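Local coordinates for protein 2-aminomuconic 6-semialdehyde dehydrogenase (Pseudomonas sp., PDB 7BZV) that catalyses the NAD+-dependent oxidation of 2-aminomuconic 6-semialdehyde in the breakdown of 2-aminophenol, working as a tetramer, at residues W162-A167 with V174-S179; A419-T424 with H430-L435. All blocks are in the same frame, centred on the assembly; numbering follows the deposited sequence.

Overall arrangement
Contacts 1 and 2 both pack a helix against a strand to which it is joined within a beta-alpha-beta unit, but in different sheets and different surroundings. The centre of contact 1 (162-167 with 174-179) lies about 11 Å from the centre of the chain, and no other subunit touches it; aliphatic groups alone make it. The centre of contact 2 (419-424 with 430-435) lies about 23 Å from that of the chain. Its touching residues are also buried, yet the helix that supplies half of it turns polar side chains to three neighbouring subunits. The two centres are 33 Å apart and the contacts do not touch, so they illustrate one packing principle applied separately in the interior and at an assembly interface.

Contact 1: residues W162-A167 with V174-S179; sequences WKVAPA and VVVKPS
V174 presents its CG1 methyl to the helix, where it meets A167 CB at 3.7 Å. One turn earlier in the helix, V164 uses CG2, and this methyl lies 3.8 Å from V176 CG2. V174 and V164, one from each pair, have the most surface buried by the contact. The V164 and V176 side chains cross at about a right angle, so they meet methyl to methyl instead of lying alongside each other. In V174, a chi1 of -61° sets CG1 anti to the carbonyl carbon, and it is this methyl that meets A167; the other branch, V174 CG2, stays 4.6 Å from V164 CG2, beyond close contact.

The setting is a beta-alpha-beta unit, in which strand 134-150 leads through helix 156-169 to strand 173-177, parallel to the first. This belongs to the Rossmann-like dinucleotide-binding half of the aldehyde dehydrogenase fold. Alternation along the strand sends V174 and V176 to the helix, while V175 faces V146 elsewhere in the sheet. The helix is kinked at P166, whose nitrogen cannot donate a hydrogen bond to the preceding turn; the bond from A167 N to K163 O, 3.1 Å long, nevertheless holds the turn that presents A167. F203 touches both V164 and V174, and F110 of helix 95-119 packs on V164. The amine of K163 leads elsewhere, hydrogen-bonding to the hydroxyls of T228 and T230.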
# COMPACT_ATOMS: atom_id res chain seq x y z
N TRP B 162 -11.41 11.06 -18.67
CA TRP B 162 -10.30 10.94 -17.72
C TRP B 162 -10.56 11.72 -16.44
O TRP B 162 -10.08 11.33 -15.37
CB TRP B 162 -9.04 11.44 -18.41
CG TRP B 162 -7.81 11.60 -17.62
CD1 TRP B 162 -7.14 12.78 -17.39
CD2 TRP B 162 -7.09 10.58 -16.95
NE1 TRP B 162 -6.03 12.53 -16.61
CE2 TRP B 162 -5.98 11.20 -16.32
CE3 TRP B 162 -7.27 9.21 -16.80
CZ2 TRP B 162 -5.03 10.46 -15.57
CZ3 TRP B 162 -6.35 8.49 -16.03
CH2 TRP B 162 -5.25 9.11 -15.45
N LYS B 163 -11.30 12.83 -16.52
CA LYS B 163 -11.71 13.62 -15.36
C LYS B 163 -13.06 13.17 -14.82
O LYS B 163 -13.22 13.03 -13.61
CB LYS B 163 -11.79 15.12 -15.72
CG LYS B 163 -10.56 15.70 -16.42
CD LYS B 163 -9.26 15.30 -15.73
CE LYS B 163 -8.01 15.94 -16.37
NZ LYS B 163 -8.07 17.43 -16.52
N VAL B 164 -14.05 12.94 -15.70
CA VAL B 164 -15.40 12.66 -15.25
C VAL B 164 -15.45 11.33 -14.52
O VAL B 164 -16.15 11.17 -13.52
CB VAL B 164 -16.39 12.69 -16.43
CG1 VAL B 164 -17.74 12.13 -16.04
CG2 VAL B 164 -16.54 14.12 -16.98
N ALA B 165 -14.69 10.33 -15.00
CA ALA B 165 -14.81 9.01 -14.40
C ALA B 165 -14.37 9.00 -12.95
O ALA B 165 -15.13 8.53 -12.09
CB ALA B 165 -14.02 7.99 -15.22
N PRO B 166 -13.17 9.49 -12.59
CA PRO B 166 -12.83 9.53 -11.16
C PRO B 166 -13.70 10.51 -10.38
O PRO B 166 -13.96 10.26 -9.19
CB PRO B 166 -11.35 9.94 -11.15
CG PRO B 166 -11.17 10.73 -12.45
CD PRO B 166 -12.14 10.10 -13.44
N ALA B 167 -14.11 11.63 -10.97
CA ALA B 167 -14.95 12.57 -10.22
C ALA B 167 -16.25 11.91 -9.78
O ALA B 167 -16.65 12.02 -8.61
CB ALA B 167 -15.23 13.81 -11.07
N VAL B 174 -20.78 16.76 -11.47
CA VAL B 174 -19.86 17.48 -12.33
C VAL B 174 -20.59 18.53 -13.16
O VAL B 174 -21.77 18.38 -13.49
CB VAL B 174 -19.02 16.56 -13.28
CG1 VAL B 174 -18.19 15.63 -12.46
CG2 VAL B 174 -19.88 15.80 -14.26
N VAL B 175 -19.88 19.62 -13.43
CA VAL B 175 -20.27 20.62 -14.43
C VAL B 175 -19.16 20.67 -15.45
O VAL B 175 -18.03 21.05 -15.11
CB VAL B 175 -20.52 22.00 -13.82
CG1 VAL B 175 -20.93 22.97 -14.90
CG2 VAL B 175 -21.62 21.91 -12.77
N VAL B 176 -19.48 20.31 -16.69
CA VAL B 176 -18.51 19.98 -17.72
C VAL B 176 -18.67 20.98 -18.85
O VAL B 176 -19.80 21.19 -19.32
CB VAL B 176 -18.74 18.55 -18.24
CG1 VAL B 176 -18.28 18.41 -19.64
CG2 VAL B 176 -18.10 17.55 -17.29
N LYS B 177 -17.57 21.58 -19.29
CA LYS B 177 -17.61 22.45 -20.47
C LYS B 177 -16.64 21.94 -21.51
O LYS B 177 -15.41 22.11 -21.34
CB LYS B 177 -17.27 23.90 -20.13
CG LYS B 177 -17.53 24.85 -21.34
CD LYS B 177 -16.36 25.84 -21.57
CE LYS B 177 -15.60 25.64 -22.89
NZ LYS B 177 -14.49 26.62 -23.04
N PRO B 178 -17.10 21.32 -22.59
CA PRO B 178 -16.17 20.85 -23.62
C PRO B 178 -15.70 22.03 -24.46
O PRO B 178 -16.30 23.11 -24.45
CB PRO B 178 -17.02 19.89 -24.46
CG PRO B 178 -18.46 20.56 -24.37
CD PRO B 178 -18.52 21.08 -22.95
N SER B 179 -14.60 21.82 -25.18
CA SER B 179 -14.10 22.85 -26.07
C SER B 179 -15.19 23.27 -27.06
O SER B 179 -15.91 22.42 -27.59
CB SER B 179 -12.89 22.36 -26.85
OG SER B 179 -12.61 23.24 -27.92

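Contact 2: residues A419-T424 with H430-L435; sequences ATIWTT and HRVSEL
I421 carries the apolar part of this contact, its CD1 methyl meeting V432 CG1 at 4.0 Å. The two side chains approach at a slant, end against end, with V432 reaching out from the helix through a CG1 that lies anti to its backbone N (chi1 175°). Behind that methyl, I421 CG1 rests over the helix backbone, 4.3 Å from S433 CA and 4.4 Å from S433 CB. The isoleucine thus spans two successive helical residues, touching a methyl of V432 and the CA and CB of S433. V261, on the adjacent strand 258-262, also packs against I421.

Polar groups are satisfied away from this patch. The S433 hydroxyl turns back on its own helix to bond to A429 O, so a serine can sit against hydrocarbon with its oxygen occupied. S433 O bonds to S441 OG. On the strand, T420 and W422 pack on helix 268-280; a weak bond, 3.0 Å from W422 NE1 to T420 OG1, joins them, and T420 OG1 also bonds to T445 O. Strand 418-422, helix 426-435 and strand 440-443 form a beta-alpha-beta unit in the sheet of the catalytic half of the aldehyde dehydrogenase fold.

H430 and E434 reach other subunits. E434 bonds to Y138 of the second subunit and forms a salt bridge with R126 of the third, while H430 NE2 is hydrogen-bonded to NE2 of H430 of the fourth. R431 divides its bonds between E403 and D486 O of the third subunit. The chemistry implies two roles: I421 meets V432 and S433 by apolar packing alone, while H430, R431 and E434 supply directional links to the tetramer.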
# COMPACT_ATOMS: atom_id res chain seq x y z
N ALA B 419 8.68 12.56 -21.94
CA ALA B 419 9.87 12.24 -22.72
C ALA B 419 9.76 10.83 -23.28
O ALA B 419 9.01 10.00 -22.76
CB ALA B 419 11.16 12.37 -21.90
N THR B 420 10.46 10.57 -24.38
CA THR B 420 10.55 9.23 -24.96
C THR B 420 12.00 8.96 -25.33
O THR B 420 12.62 9.73 -26.06
CB THR B 420 9.61 9.07 -26.17
OG1 THR B 420 9.73 7.73 -26.71
CG2 THR B 420 9.92 10.08 -27.25
N ILE B 421 12.54 7.86 -24.79
CA ILE B 421 13.94 7.47 -24.89
C ILE B 421 14.03 6.12 -25.60
O ILE B 421 13.37 5.17 -25.19
CB ILE B 421 14.56 7.26 -23.49
CG1 ILE B 421 14.22 8.41 -22.52
CG2 ILE B 421 16.05 7.01 -23.56
CD1 ILE B 421 14.80 9.66 -22.97
N TRP B 422 14.97 6.00 -26.54
CA TRP B 422 15.15 4.79 -27.35
C TRP B 422 16.59 4.32 -27.21
O TRP B 422 17.52 5.01 -27.66
CB TRP B 422 14.78 5.06 -28.83
CG TRP B 422 13.28 5.32 -28.97
CD1 TRP B 422 12.64 6.51 -28.77
CD2 TRP B 422 12.25 4.36 -29.24
NE1 TRP B 422 11.29 6.35 -28.91
CE2 TRP B 422 11.02 5.05 -29.18
CE3 TRP B 422 12.25 3.00 -29.55
CZ2 TRP B 422 9.82 4.43 -29.44
CZ3 TRP B 422 11.05 2.38 -29.78
CH2 TRP B 422 9.84 3.10 -29.73
N THR B 423 16.77 3.16 -26.58
CA THR B 423 18.06 2.50 -26.38
C THR B 423 17.79 1.05 -26.04
O THR B 423 16.75 0.73 -25.46
CB THR B 423 18.87 3.16 -25.25
OG1 THR B 423 20.09 2.44 -25.02
CG2 THR B 423 18.10 3.10 -23.93
N THR B 424 18.74 0.18 -26.38
CA THR B 424 18.68 -1.21 -25.92
C THR B 424 19.63 -1.46 -24.76
O THR B 424 19.77 -2.61 -24.34
CB THR B 424 18.99 -2.19 -27.07
OG1 THR B 424 20.28 -1.92 -27.63
CG2 THR B 424 17.93 -2.03 -28.14
N HIS B 430 17.41 3.02 -17.83
CA HIS B 430 16.91 3.37 -16.51
C HIS B 430 17.53 4.66 -16.02
O HIS B 430 16.82 5.54 -15.51
CB HIS B 430 17.17 2.21 -15.53
CG HIS B 430 16.29 1.02 -15.79
ND1 HIS B 430 14.97 0.97 -15.41
CD2 HIS B 430 16.53 -0.12 -16.47
CE1 HIS B 430 14.44 -0.17 -15.81
NE2 HIS B 430 15.37 -0.87 -16.44
N ARG B 431 18.83 4.84 -16.22
CA ARG B 431 19.50 6.08 -15.79
C ARG B 431 18.91 7.31 -16.44
O ARG B 431 18.62 8.31 -15.78
CB ARG B 431 20.99 6.04 -16.17
CG ARG B 431 21.93 5.53 -15.21
CD ARG B 431 23.39 5.89 -15.61
NE ARG B 431 23.72 5.84 -17.04
CZ ARG B 431 24.35 4.82 -17.63
NH1 ARG B 431 24.68 3.74 -16.93
NH2 ARG B 431 24.66 4.88 -18.91
N VAL B 432 18.81 7.30 -17.77
CA VAL B 432 18.39 8.49 -18.50
C VAL B 432 16.91 8.78 -18.28
O VAL B 432 16.51 9.93 -18.04
CB VAL B 432 18.73 8.33 -20.00
CG1 VAL B 432 18.20 9.49 -20.81
CG2 VAL B 432 20.23 8.21 -20.17
N SER B 433 16.06 7.75 -18.37
CA SER B 433 14.61 7.99 -18.28
C SER B 433 14.26 8.60 -16.92
O SER B 433 13.44 9.52 -16.84
CB SER B 433 13.82 6.69 -18.53
OG SER B 433 14.12 5.71 -17.58
N GLU B 434 14.91 8.15 -15.85
CA GLU B 434 14.57 8.64 -14.51
C GLU B 434 15.02 10.07 -14.28
O GLU B 434 14.48 10.75 -13.40
CB GLU B 434 15.19 7.78 -13.40
CG GLU B 434 14.54 6.44 -13.15
CD GLU B 434 15.32 5.59 -12.16
OE1 GLU B 434 15.50 4.36 -12.43
OE2 GLU B 434 15.76 6.16 -11.13
N LEU B 435 16.05 10.53 -14.99
CA LEU B 435 16.55 11.88 -14.83
C LEU B 435 15.80 12.89 -15.68
O LEU B 435 16.09 14.08 -15.58
CB LEU B 435 18.04 11.90 -15.17
CG LEU B 435 18.95 11.23 -14.13
CD1 LEU B 435 20.38 11.11 -14.67
CD2 LEU B 435 18.91 11.98 -12.78